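Local coordinates for conserved exported protein (Bacteroides fragilis, PDB 3CLW) that probably hydrolyses O-glycosidic bonds, as expected of an exported member of glycoside hydrolase family 30, although its substrate is unknown, at residues E437-A442 and V491-V496. Sequence-based numbering, arbitrary orientation.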
loop_
_atom_site.group_PDB
_atom_site.type_symbol
_atom_site.label_atom_id
_atom_site.label_comp_id
_atom_site.label_asym_id
_atom_site.label_seq_id
_atom_site.Cartn_x
_atom_site.Cartn_y
_atom_site.Cartn_z
ATOM N N GLU A 437 1.111 18.579 16.533
ATOM C CA GLU A 437 1.104 17.302 17.243
ATOM C C GLU A 437 2.440 16.639 17.000
ATOM O O GLU A 437 2.978 16.743 15.894
ATOM C CB GLU A 437 0.036 16.357 16.650
ATOM C CG GLU A 437 -1.241 16.251 17.474
ATOM C CD GLU A 437 -2.328 15.344 16.859
ATOM O OE1 GLU A 437 -3.518 15.619 17.111
ATOM O OE2 GLU A 437 -2.018 14.343 16.163
ATOM N N VAL A 438 2.955 15.928 18.001
ATOM C CA VAL A 438 4.044 14.995 17.772
ATOM C C VAL A 438 3.511 13.588 18.069
ATOM O O VAL A 438 2.986 13.328 19.159
ATOM C CB VAL A 438 5.330 15.355 18.569
ATOM C CG1 VAL A 438 6.464 14.341 18.312
ATOM C CG2 VAL A 438 5.808 16.737 18.181
ATOM N N VAL A 439 3.640 12.708 17.062
ATOM C CA VAL A 439 3.109 11.355 17.068
ATOM C C VAL A 439 4.261 10.362 17.127
ATOM O O VAL A 439 5.149 10.377 16.286
ATOM C CB VAL A 439 2.258 11.084 15.773
ATOM C CG1 VAL A 439 1.835 9.604 15.664
ATOM C CG2 VAL A 439 1.050 12.039 15.681
ATOM N N THR A 440 4.252 9.506 18.127
ATOM C CA THR A 440 5.290 8.508 18.286
ATOM C C THR A 440 4.664 7.101 18.306
ATOM O O THR A 440 3.652 6.863 18.964
ATOM C CB THR A 440 6.104 8.812 19.560
ATOM O OG1 THR A 440 6.649 10.138 19.443
ATOM C CG2 THR A 440 7.219 7.848 19.735
ATOM N N VAL A 441 5.239 6.183 17.548
ATOM C CA VAL A 441 4.692 4.838 17.481
ATOM C C VAL A 441 5.783 3.877 17.880
ATOM O O VAL A 441 6.836 3.831 17.243
ATOM C CB VAL A 441 4.134 4.484 16.065
ATOM C CG1 VAL A 441 3.522 3.098 16.049
ATOM C CG2 VAL A 441 3.109 5.506 15.602
ATOM N N ALA A 442 5.522 3.135 18.948
ATOM C CA ALA A 442 6.474 2.235 19.554
ATOM C C ALA A 442 6.007 0.810 19.431
ATOM O O ALA A 442 4.892 0.472 19.835
ATOM C CB ALA A 442 6.681 2.595 21.021
ATOM N N VAL A 491 1.775 -2.618 20.136
ATOM C CA VAL A 491 2.085 -1.365 19.466
ATOM C C VAL A 491 1.392 -0.217 20.187
ATOM O O VAL A 491 0.199 -0.282 20.451
ATOM C CB VAL A 491 1.656 -1.377 17.987
ATOM C CG1 VAL A 491 2.281 -0.198 17.265
ATOM C CG2 VAL A 491 2.066 -2.671 17.333
ATOM N N ALA A 492 2.138 0.819 20.539
ATOM C CA ALA A 492 1.553 2.010 21.199
ATOM C C ALA A 492 1.757 3.219 20.331
ATOM O O ALA A 492 2.835 3.402 19.775
ATOM C CB ALA A 492 2.193 2.261 22.559
ATOM N N THR A 493 0.712 4.022 20.187
ATOM C CA THR A 493 0.872 5.359 19.655
ATOM C C THR A 493 0.718 6.364 20.785
ATOM O O THR A 493 -0.243 6.276 21.564
ATOM C CB THR A 493 -0.112 5.643 18.557
ATOM O OG1 THR A 493 0.067 4.632 17.572
ATOM C CG2 THR A 493 0.166 7.023 17.922
ATOM N N ILE A 494 1.690 7.291 20.849
ATOM C CA ILE A 494 1.729 8.356 21.833
ATOM C C ILE A 494 1.638 9.701 21.129
ATOM O O ILE A 494 2.508 10.059 20.311
ATOM C CB ILE A 494 3.008 8.263 22.729
ATOM C CG1 ILE A 494 3.099 6.890 23.437
ATOM C CG2 ILE A 494 3.036 9.402 23.746
ATOM C CD1 ILE A 494 4.103 5.921 22.820
ATOM N N VAL A 495 0.580 10.445 21.445
ATOM C CA VAL A 495 0.302 11.727 20.788
ATOM C C VAL A 495 0.501 12.894 21.746
ATOM O O VAL A 495 -0.159 12.961 22.782
ATOM C CB VAL A 495 -1.154 11.795 20.234
ATOM C CG1 VAL A 495 -1.372 13.095 19.497
ATOM C CG2 VAL A 495 -1.450 10.610 19.330
ATOM N N VAL A 496 1.364 13.838 21.374
ATOM C CA VAL A 496 1.724 14.954 22.269
ATOM C C VAL A 496 1.091 16.307 21.890
ATOM O O VAL A 496 1.167 16.712 20.726
ATOM C CB VAL A 496 3.250 15.065 22.414
ATOM C CG1 VAL A 496 3.635 16.311 23.214
ATOM C CG2 VAL A 496 3.794 13.788 23.075
HETATM O O HOH W 1 4.907 11.658 20.750
#
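Thr440 and Ile494 form a hydrogen-bonded pair at the middle of an antiparallel ladder, with Thr440 N to Ile494 O and Ile494 N to Thr440 O both 2.8 Å. Ala442 and Ala492 pair in the same way, their small methyls taking little space on the face shared with Thr440 and Ile494. At the Val438 end one bond weakens: Val496 N still reaches Val438 O at 2.8 Å, but Val438 N to Val496 O is weak at 3.4 Å. Between these rungs Val439 faces Val495 and Val441 faces Thr493, their beta-branched side chains suiting the extended backbone. Val441 uses both branches: CG1, anti to the backbone N (chi1 -178°), meets Val491 CG1 at 3.7 Å, while CG2 lies against Thr493. Thr493 CG2 lies 3.8 Å from Val439 CG1, and the Thr493 hydroxyl bonds to Asn398 O. A water bridges Thr440 OG1 and Ile494 O, donating to the carbonyl; Ser431 also holds that hydroxyl. Just before the strand, the carboxylate end of Glu437 meets Val495 CG1, with CD and OE2 each 3.6 Å from it. Flanked by strands 427-433 and 461-467, the pair belongs to the beta domain beside the barrel; helix 391-400 and Phe402 pack on the Val441 face, strand 6-25 on the Thr440 face.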